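Local structure of hypothetical protein TTHA1606 (Thermus thermophilus, 2YYB) at residues L6-L14 and L221-L231; A45-L54 and R82-L93. The protein is of unknown function but belongs to the GTP cyclohydrolase I type 2/NIF3 family and probably binds divalent metal ions. One frame throughout, in Å; residues are numbered along the deposited sequence.

Interaction 1: L6-L14 and L221-L231; sequences LVRYLDAYL and LAAHLEARFGL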
loop_
_atom_site.group_PDB
_atom_site.type_symbol
_atom_site.label_atom_id
_atom_site.label_comp_id
_atom_site.label_asym_id
_atom_site.label_seq_id
_atom_site.Cartn_x
_atom_site.Cartn_y
_atom_site.Cartn_z
ATOM N N LEU A 6 21.042 -22.375 22.852
ATOM C CA LEU A 6 19.655 -22.477 23.267
ATOM C C LEU A 6 18.806 -21.651 22.286
ATOM O O LEU A 6 17.767 -22.110 21.824
ATOM C CB LEU A 6 19.468 -21.940 24.690
ATOM C CG LEU A 6 18.522 -22.700 25.637
ATOM C CD1 LEU A 6 17.849 -21.715 26.613
ATOM C CD2 LEU A 6 17.473 -23.457 24.833
ATOM N N VAL A 7 19.252 -20.444 21.953
ATOM C CA VAL A 7 18.488 -19.624 21.029
ATOM C C VAL A 7 18.434 -20.275 19.635
ATOM O O VAL A 7 17.380 -20.288 18.991
ATOM C CB VAL A 7 19.064 -18.190 20.930
ATOM C CG1 VAL A 7 18.339 -17.412 19.858
ATOM C CG2 VAL A 7 18.909 -17.473 22.265
ATOM N N ARG A 8 19.557 -20.829 19.186
ATOM C CA ARG A 8 19.622 -21.489 17.887
ATOM C C ARG A 8 18.668 -22.680 17.857
ATOM O O ARG A 8 17.880 -22.835 16.918
ATOM C CB ARG A 8 21.042 -21.978 17.617
ATOM C CG ARG A 8 21.649 -21.519 16.307
ATOM C CD ARG A 8 23.058 -21.014 16.548
ATOM N NE ARG A 8 23.775 -21.866 17.495
ATOM C CZ ARG A 8 24.848 -21.484 18.184
ATOM N NH1 ARG A 8 25.336 -20.256 18.025
ATOM N NH2 ARG A 8 25.427 -22.319 19.046
ATOM N N TYR A 9 18.736 -23.515 18.891
ATOM C CA TYR A 9 17.863 -24.674 18.963
ATOM C C TYR A 9 16.405 -24.241 18.898
ATOM O O TYR A 9 15.654 -24.714 18.042
ATOM C CB TYR A 9 18.085 -25.448 20.252
ATOM C CG TYR A 9 17.123 -26.609 20.417
ATOM C CD1 TYR A 9 17.252 -27.773 19.636
ATOM C CD2 TYR A 9 16.097 -26.563 21.366
ATOM C CE1 TYR A 9 16.380 -28.869 19.807
ATOM C CE2 TYR A 9 15.227 -27.647 21.539
ATOM C CZ TYR A 9 15.377 -28.794 20.758
ATOM O OH TYR A 9 14.531 -29.861 20.947
ATOM N N LEU A 10 16.005 -23.341 19.797
ATOM C CA LEU A 10 14.623 -22.865 19.831
ATOM C C LEU A 10 14.132 -22.310 18.503
ATOM O O LEU A 10 13.030 -22.635 18.065
ATOM C CB LEU A 10 14.450 -21.829 20.933
ATOM C CG LEU A 10 14.558 -22.477 22.315
ATOM C CD1 LEU A 10 14.411 -21.424 23.409
ATOM C CD2 LEU A 10 13.477 -23.538 22.439
ATOM N N ASP A 11 14.938 -21.486 17.851
ATOM C CA ASP A 11 14.527 -20.940 16.569
ATOM C C ASP A 11 14.300 -22.108 15.605
ATOM O O ASP A 11 13.400 -22.079 14.757
ATOM C CB ASP A 11 15.604 -20.008 16.018
ATOM C CG ASP A 11 15.785 -18.753 16.864
ATOM O OD1 ASP A 11 16.813 -18.078 16.692
ATOM O OD2 ASP A 11 14.901 -18.431 17.689
ATOM N N ALA A 12 15.112 -23.146 15.755
ATOM C CA ALA A 12 15.012 -24.316 14.894
ATOM C C ALA A 12 13.771 -25.136 15.210
ATOM O O ALA A 12 12.941 -25.390 14.331
ATOM C CB ALA A 12 16.246 -25.179 15.056
ATOM N N TYR A 13 13.661 -25.535 16.473
ATOM C CA TYR A 13 12.562 -26.350 16.963
ATOM C C TYR A 13 11.201 -25.752 16.698
ATOM O O TYR A 13 10.265 -26.472 16.370
ATOM C CB TYR A 13 12.727 -26.589 18.464
ATOM C CG TYR A 13 11.681 -27.491 19.077
ATOM C CD1 TYR A 13 11.587 -28.839 18.722
ATOM C CD2 TYR A 13 10.796 -26.999 20.026
ATOM C CE1 TYR A 13 10.631 -29.675 19.307
ATOM C CE2 TYR A 13 9.839 -27.817 20.618
ATOM C CZ TYR A 13 9.757 -29.153 20.259
ATOM O OH TYR A 13 8.806 -29.953 20.869
ATOM N N LEU A 14 11.085 -24.438 16.858
ATOM C CA LEU A 14 9.821 -23.746 16.645
ATOM C C LEU A 14 9.754 -23.275 15.202
ATOM O O LEU A 14 8.711 -22.827 14.736
ATOM C CB LEU A 14 9.722 -22.553 17.599
ATOM C CG LEU A 14 9.903 -22.905 19.081
ATOM C CD1 LEU A 14 10.068 -21.639 19.900
ATOM C CD2 LEU A 14 8.709 -23.704 19.572
ATOM N N LEU A 221 6.986 -26.120 26.312
ATOM C CA LEU A 221 8.319 -25.723 25.847
ATOM C C LEU A 221 9.390 -25.866 26.934
ATOM O O LEU A 221 10.425 -26.476 26.703
ATOM C CB LEU A 221 8.309 -24.272 25.360
ATOM C CG LEU A 221 8.972 -23.905 24.025
ATOM C CD1 LEU A 221 9.272 -22.404 24.026
ATOM C CD2 LEU A 221 10.246 -24.697 23.810
ATOM N N ALA A 222 9.154 -25.302 28.114
ATOM C CA ALA A 222 10.138 -25.387 29.191
ATOM C C ALA A 222 10.414 -26.832 29.585
ATOM O O ALA A 222 11.562 -27.195 29.807
ATOM C CB ALA A 222 9.676 -24.591 30.406
ATOM N N ALA A 223 9.361 -27.649 29.662
ATOM C CA ALA A 223 9.476 -29.065 30.026
ATOM C C ALA A 223 10.268 -29.837 28.979
ATOM O O ALA A 223 10.981 -30.802 29.292
ATOM C CB ALA A 223 8.101 -29.675 30.172
ATOM N N HIS A 224 10.119 -29.414 27.732
ATOM C CA HIS A 224 10.824 -30.028 26.621
ATOM C C HIS A 224 12.309 -29.768 26.798
ATOM O O HIS A 224 13.116 -30.689 26.722
ATOM C CB HIS A 224 10.339 -29.424 25.313
ATOM C CG HIS A 224 11.085 -29.893 24.107
ATOM N ND1 HIS A 224 11.216 -31.224 23.781
ATOM C CD2 HIS A 224 11.677 -29.203 23.104
ATOM C CE1 HIS A 224 11.852 -31.334 22.628
ATOM N NE2 HIS A 224 12.143 -30.122 22.195
ATOM N N LEU A 225 12.670 -28.517 27.066
ATOM C CA LEU A 225 14.073 -28.177 27.232
ATOM C C LEU A 225 14.696 -28.880 28.431
ATOM O O LEU A 225 15.891 -29.110 28.443
ATOM C CB LEU A 225 14.264 -26.661 27.351
ATOM C CG LEU A 225 13.823 -25.769 26.184
ATOM C CD1 LEU A 225 13.910 -24.308 26.610
ATOM C CD2 LEU A 225 14.679 -26.018 24.958
ATOM N N GLU A 226 13.907 -29.226 29.439
ATOM C CA GLU A 226 14.469 -29.911 30.605
ATOM C C GLU A 226 14.692 -31.385 30.308
ATOM O O GLU A 226 15.523 -32.044 30.937
ATOM C CB GLU A 226 13.546 -29.813 31.810
ATOM C CG GLU A 226 14.069 -30.580 33.015
ATOM C CD GLU A 226 13.235 -30.347 34.265
ATOM O OE1 GLU A 226 13.794 -30.435 35.382
ATOM O OE2 GLU A 226 12.013 -30.080 34.136
ATOM N N ALA A 227 13.926 -31.895 29.350
ATOM C CA ALA A 227 14.014 -33.286 28.968
ATOM C C ALA A 227 15.213 -33.480 28.081
ATOM O O ALA A 227 15.872 -34.506 28.138
ATOM C CB ALA A 227 12.748 -33.710 28.227
ATOM N N ARG A 228 15.510 -32.477 27.270
ATOM C CA ARG A 228 16.610 -32.593 26.335
ATOM C C ARG A 228 17.922 -31.933 26.756
ATOM O O ARG A 228 18.969 -32.211 26.165
ATOM C CB ARG A 228 16.162 -32.042 24.988
ATOM C CG ARG A 228 17.176 -32.148 23.901
ATOM C CD ARG A 228 16.782 -31.254 22.759
ATOM N NE ARG A 228 17.855 -31.107 21.781
ATOM C CZ ARG A 228 18.054 -31.921 20.749
ATOM N NH1 ARG A 228 17.241 -32.957 20.544
ATOM N NH2 ARG A 228 19.072 -31.696 19.926
ATOM N N PHE A 229 17.885 -31.077 27.773
ATOM C CA PHE A 229 19.095 -30.392 28.210
ATOM C C PHE A 229 19.239 -30.362 29.714
ATOM O O PHE A 229 20.193 -29.795 30.240
ATOM C CB PHE A 229 19.108 -28.955 27.700
ATOM C CG PHE A 229 19.125 -28.841 26.210
ATOM C CD1 PHE A 229 20.207 -29.301 25.481
ATOM C CD2 PHE A 229 18.060 -28.251 25.535
ATOM C CE1 PHE A 229 20.238 -29.181 24.102
ATOM C CE2 PHE A 229 18.080 -28.127 24.157
ATOM C CZ PHE A 229 19.171 -28.591 23.434
ATOM N N GLY A 230 18.283 -30.947 30.415
ATOM C CA GLY A 230 18.377 -30.963 31.859
ATOM C C GLY A 230 18.283 -29.604 32.521
ATOM O O GLY A 230 18.614 -29.472 33.700
ATOM N N LEU A 231 17.850 -28.585 31.782
ATOM C CA LEU A 231 17.694 -27.254 32.378
ATOM C C LEU A 231 16.464 -27.280 33.292
ATOM O O LEU A 231 15.401 -27.750 32.914
ATOM C CB LEU A 231 17.493 -26.166 31.301
ATOM C CG LEU A 231 18.642 -25.800 30.345
ATOM C CD1 LEU A 231 18.128 -24.874 29.250
ATOM C CD2 LEU A 231 19.796 -25.140 31.111
#
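The imidazole of H224 is held by two tyrosines from one helix. The phenol ring of Y13 lies over one face of it in an offset stack, with centroids 4.1 Å apart and planes at 22°. Y9 OH lies 2.7 Å from H224 NE2, a hydrogen bond in which either atom could be the donor. This NE2 lies in the plane of the Y9 ring, at its edge. The stack and the bond together should restrict rotation of the imidazole. In both tyrosines CB points toward helix 216-229, and with CG anti to the backbone N (chi1 176° in Y9) the two rings, one turn apart, reach H224. Y9 is a knob in a hole formed by H224, L225, R228 and F229. The edge of F229 meets one face of the Y9 ring in a T-shaped pair, planes at 89°, with F229 CE2 3.8 Å from Y9 CD2. R228 extends past Y9, and the face of its guanidinium lies against Y9 CE1. Deeper down, the leucines take over. L10 CD2 is 3.7 Å from both L221 CD2 and L225 CD2. L6 CD2 packs on L225 CD2 at 3.8 Å, while L6 and L231 meet tip to tip. Strand 60-63 lies beneath, with F60 under L6 and L10, and I62 under L221 and L225. Aromatic cluster and leucines join the two helices on one face of the mixed sheet of an alpha/beta fold.

Interaction 2: A45-L54 and R82-L93; sequences AGEAIFRKAL and RLETLFQGGINL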
loop_
_atom_site.group_PDB
_atom_site.type_symbol
_atom_site.label_atom_id
_atom_site.label_comp_id
_atom_site.label_asym_id
_atom_site.label_seq_id
_atom_site.Cartn_x
_atom_site.Cartn_y
_atom_site.Cartn_z
ATOM N N ALA A 45 4.942 -10.800 28.904
ATOM C CA ALA A 45 6.080 -9.993 29.300
ATOM C C ALA A 45 5.487 -8.886 30.173
ATOM O O ALA A 45 4.362 -8.476 29.972
ATOM C CB ALA A 45 6.734 -9.395 28.079
ATOM N N GLY A 46 6.229 -8.402 31.150
ATOM C CA GLY A 46 5.686 -7.352 31.992
ATOM C C GLY A 46 6.572 -7.184 33.195
ATOM O O GLY A 46 7.292 -8.102 33.547
ATOM N N GLU A 47 6.536 -6.014 33.812
ATOM C CA GLU A 47 7.345 -5.756 34.988
ATOM C C GLU A 47 7.111 -6.791 36.084
ATOM O O GLU A 47 8.054 -7.316 36.646
ATOM C CB GLU A 47 7.038 -4.365 35.540
ATOM C CG GLU A 47 7.708 -4.054 36.879
ATOM C CD GLU A 47 9.212 -3.783 36.793
ATOM O OE1 GLU A 47 9.927 -4.498 36.059
ATOM O OE2 GLU A 47 9.678 -2.848 37.483
ATOM N N ALA A 48 5.859 -7.088 36.392
ATOM C CA ALA A 48 5.580 -8.053 37.450
ATOM C C ALA A 48 6.250 -9.395 37.162
ATOM O O ALA A 48 7.023 -9.886 37.980
ATOM C CB ALA A 48 4.080 -8.225 37.627
ATOM N N ILE A 49 5.954 -9.983 36.008
ATOM C CA ILE A 49 6.571 -11.244 35.625
ATOM C C ILE A 49 8.097 -11.163 35.698
ATOM O O ILE A 49 8.751 -12.113 36.143
ATOM C CB ILE A 49 6.192 -11.653 34.176
ATOM C CG1 ILE A 49 4.758 -12.176 34.144
ATOM C CG2 ILE A 49 7.142 -12.719 33.657
ATOM C CD1 ILE A 49 4.491 -13.244 35.209
ATOM N N PHE A 50 8.662 -10.043 35.249
ATOM C CA PHE A 50 10.104 -9.862 35.262
ATOM C C PHE A 50 10.705 -9.836 36.668
ATOM O O PHE A 50 11.788 -10.385 36.876
ATOM C CB PHE A 50 10.475 -8.587 34.511
ATOM C CG PHE A 50 10.236 -8.667 33.029
ATOM C CD1 PHE A 50 9.833 -9.865 32.440
ATOM C CD2 PHE A 50 10.437 -7.555 32.221
ATOM C CE1 PHE A 50 9.639 -9.956 31.079
ATOM C CE2 PHE A 50 10.248 -7.631 30.856
ATOM C CZ PHE A 50 9.846 -8.838 30.273
ATOM N N ARG A 51 10.013 -9.197 37.615
ATOM C CA ARG A 51 10.465 -9.139 39.004
ATOM C C ARG A 51 10.469 -10.559 39.589
ATOM O O ARG A 51 11.382 -10.925 40.335
ATOM C CB ARG A 51 9.549 -8.242 39.852
ATOM C CG ARG A 51 9.785 -6.745 39.695
ATOM C CD ARG A 51 11.072 -6.309 40.387
ATOM N NE ARG A 51 11.736 -5.200 39.702
ATOM C CZ ARG A 51 12.952 -4.751 40.013
ATOM N NH1 ARG A 51 13.633 -5.315 41.008
ATOM N NH2 ARG A 51 13.503 -3.759 39.320
ATOM N N LYS A 52 9.445 -11.346 39.248
ATOM C CA LYS A 52 9.354 -12.725 39.717
ATOM C C LYS A 52 10.490 -13.554 39.131
ATOM O O LYS A 52 11.055 -14.402 39.817
ATOM C CB LYS A 52 8.027 -13.383 39.316
ATOM C CG LYS A 52 6.791 -12.881 40.028
ATOM C CD LYS A 52 5.739 -13.984 40.001
ATOM C CE LYS A 52 4.374 -13.521 40.483
ATOM N NZ LYS A 52 3.728 -12.628 39.470
ATOM N N ALA A 53 10.819 -13.322 37.863
ATOM C CA ALA A 53 11.911 -14.064 37.238
ATOM C C ALA A 53 13.204 -13.717 37.969
ATOM O O ALA A 53 14.076 -14.562 38.152
ATOM C CB ALA A 53 12.028 -13.711 35.769
ATOM N N LEU A 54 13.309 -12.463 38.386
ATOM C CA LEU A 54 14.467 -11.987 39.113
ATOM C C LEU A 54 14.555 -12.687 40.476
ATOM O O LEU A 54 15.648 -13.069 40.919
ATOM C CB LEU A 54 14.371 -10.472 39.327
ATOM C CG LEU A 54 15.598 -9.811 39.959
ATOM C CD1 LEU A 54 16.733 -9.904 38.987
ATOM C CD2 LEU A 54 15.341 -8.363 40.291
ATOM N N ARG A 82 11.101 -2.066 32.724
ATOM C CA ARG A 82 11.135 -3.473 32.358
ATOM C C ARG A 82 12.562 -3.922 32.014
ATOM O O ARG A 82 13.039 -4.972 32.495
ATOM C CB ARG A 82 10.205 -3.738 31.176
ATOM C CG ARG A 82 8.738 -3.718 31.524
ATOM C CD ARG A 82 7.923 -3.724 30.262
ATOM N NE ARG A 82 6.500 -3.858 30.544
ATOM C CZ ARG A 82 5.574 -4.135 29.627
ATOM N NH1 ARG A 82 5.923 -4.308 28.364
ATOM N NH2 ARG A 82 4.298 -4.235 29.977
ATOM N N LEU A 83 13.234 -3.123 31.186
ATOM C CA LEU A 83 14.592 -3.423 30.779
ATOM C C LEU A 83 15.587 -3.376 31.940
ATOM O O LEU A 83 16.516 -4.180 31.995
ATOM C CB LEU A 83 15.034 -2.459 29.677
ATOM C CG LEU A 83 14.205 -2.515 28.409
ATOM C CD1 LEU A 83 14.845 -1.622 27.367
ATOM C CD2 LEU A 83 14.121 -3.955 27.915
ATOM N N GLU A 84 15.407 -2.436 32.861
ATOM C CA GLU A 84 16.308 -2.343 34.003
ATOM C C GLU A 84 16.273 -3.660 34.771
ATOM O O GLU A 84 17.313 -4.156 35.214
ATOM C CB GLU A 84 15.907 -1.182 34.928
ATOM C CG GLU A 84 16.206 0.177 34.354
ATOM C CD GLU A 84 15.793 1.320 35.262
ATOM O OE1 GLU A 84 14.581 1.426 35.586
ATOM O OE2 GLU A 84 16.680 2.123 35.650
ATOM N N THR A 85 15.071 -4.211 34.924
ATOM C CA THR A 85 14.848 -5.467 35.621
ATOM C C THR A 85 15.513 -6.623 34.880
ATOM O O THR A 85 16.252 -7.407 35.468
ATOM C CB THR A 85 13.357 -5.736 35.739
ATOM O OG1 THR A 85 12.747 -4.628 36.392
ATOM C CG2 THR A 85 13.079 -6.976 36.535
ATOM N N LEU A 86 15.266 -6.755 33.587
ATOM C CA LEU A 86 15.933 -7.842 32.890
ATOM C C LEU A 86 17.448 -7.648 33.036
ATOM O O LEU A 86 18.153 -8.578 33.411
ATOM C CB LEU A 86 15.543 -7.894 31.407
ATOM C CG LEU A 86 14.066 -8.118 31.062
ATOM C CD1 LEU A 86 13.933 -8.168 29.554
ATOM C CD2 LEU A 86 13.536 -9.404 31.673
ATOM N N PHE A 87 17.944 -6.443 32.757
ATOM C CA PHE A 87 19.388 -6.167 32.863
ATOM C C PHE A 87 19.911 -6.544 34.242
ATOM O O PHE A 87 20.813 -7.366 34.375
ATOM C CB PHE A 87 19.690 -4.680 32.613
ATOM C CG PHE A 87 19.580 -4.256 31.174
ATOM C CD1 PHE A 87 19.175 -5.147 30.187
ATOM C CD2 PHE A 87 19.838 -2.936 30.812
ATOM C CE1 PHE A 87 19.027 -4.721 28.877
ATOM C CE2 PHE A 87 19.688 -2.505 29.498
ATOM C CZ PHE A 87 19.281 -3.398 28.532
ATOM N N GLN A 88 19.323 -5.941 35.271
ATOM C CA GLN A 88 19.719 -6.205 36.642
ATOM C C GLN A 88 19.902 -7.698 36.914
ATOM O O GLN A 88 20.801 -8.074 37.660
ATOM C CB GLN A 88 18.674 -5.642 37.594
ATOM C CG GLN A 88 19.089 -5.610 39.036
ATOM C CD GLN A 88 18.001 -5.032 39.938
ATOM O OE1 GLN A 88 17.481 -3.931 39.705
ATOM N NE2 GLN A 88 17.653 -5.777 40.984
ATOM N N GLY A 89 19.076 -8.550 36.308
ATOM C CA GLY A 89 19.190 -9.973 36.560
ATOM C C GLY A 89 19.856 -10.816 35.493
ATOM O O GLY A 89 19.834 -12.048 35.563
ATOM N N GLY A 90 20.457 -10.167 34.507
ATOM C CA GLY A 90 21.108 -10.916 33.442
ATOM C C GLY A 90 20.140 -11.879 32.790
ATOM O O GLY A 90 20.529 -12.927 32.294
ATOM N N ILE A 91 18.867 -11.502 32.778
ATOM C CA ILE A 91 17.803 -12.330 32.220
ATOM C C ILE A 91 17.673 -12.227 30.699
ATOM O O ILE A 91 17.612 -11.129 30.150
ATOM C CB ILE A 91 16.452 -11.945 32.866
ATOM C CG1 ILE A 91 16.537 -12.159 34.374
ATOM C CG2 ILE A 91 15.299 -12.745 32.218
ATOM C CD1 ILE A 91 15.391 -11.575 35.175
ATOM N N ASN A 92 17.647 -13.374 30.028
ATOM C CA ASN A 92 17.482 -13.409 28.579
ATOM C C ASN A 92 15.973 -13.474 28.353
ATOM O O ASN A 92 15.280 -14.211 29.058
ATOM C CB ASN A 92 18.109 -14.665 27.975
ATOM C CG ASN A 92 19.618 -14.662 28.026
ATOM O OD1 ASN A 92 20.295 -13.910 27.315
ATOM N ND2 ASN A 92 20.161 -15.524 28.863
ATOM N N LEU A 93 15.464 -12.699 27.392
ATOM C CA LEU A 93 14.034 -12.696 27.076
ATOM C C LEU A 93 13.863 -13.280 25.696
ATOM O O LEU A 93 14.366 -12.708 24.719
ATOM C CB LEU A 93 13.446 -11.282 27.065
ATOM C CG LEU A 93 11.918 -11.304 26.930
ATOM C CD1 LEU A 93 11.312 -12.006 28.140
ATOM C CD2 LEU A 93 11.365 -9.903 26.809
#
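Two successive beta-alpha-beta crossovers meet where F50 of helix 47-55 packs on L86 of helix 77-88. The helices run nearly parallel, 13° apart over the segments, as expected when both return between parallel strands. L86 CD2 sits over the centre of the F50 ring, 3.6 Å from its centroid and 9° off the normal, a CH-pi contact. The carbonyl O of G46 lies over the opposite face. L93, on the strand after the second helix, adds its CD2 at 3.9 Å from F50 CZ. T85 OG1 lies 2.8 Å from E47 OE1, but R81 O is also within reach of its one proton, so which of the two receives it is not settled. A bend at chi2 (74°) brings the E47 carboxylate to the T85 hydroxyl. T85 CG2 packs against F50 CB and lies over one face of the R51 guanidinium. The R82 guanidinium lays a face over G46, with R82 NE 3.9 Å from G46 CA. Its charge is paired with E200 of the third subunit, which also accepts a hydrogen bond from E47 N. F87, beyond the contact, meets F87 of the second subunit. Helix 77-88 ends in a Schellman motif with G90 at C-prime and I91 N bonded to L86 O at 3.1 Å. Beside that turn, L54 CD1 rests 3.5 Å from G89 CA.

How the interactions relate
The contacts lie on opposite faces of the same mixed five-stranded sheet. Interaction 1 covers the face bearing F60 and I62 of strand 60-63. Interaction 2 covers the face bearing L61. Their centres are about 20 Å apart, and about 6 Å separates their nearest atoms. Both segments of interaction 2 fall between those of interaction 1 in the sequence. The early helix 3-13 therefore pairs with the late helix 216-229, while helices 47-55 and 77-88 pair locally. With the sheet between them they form a three-layer alpha/beta/alpha sandwich. Only interaction 2 touches other subunits. The side chain of L221 is about 8 Å from that of H64, and that of A45 about 6 Å from that of H65; both histidines are among the predicted metal ligands.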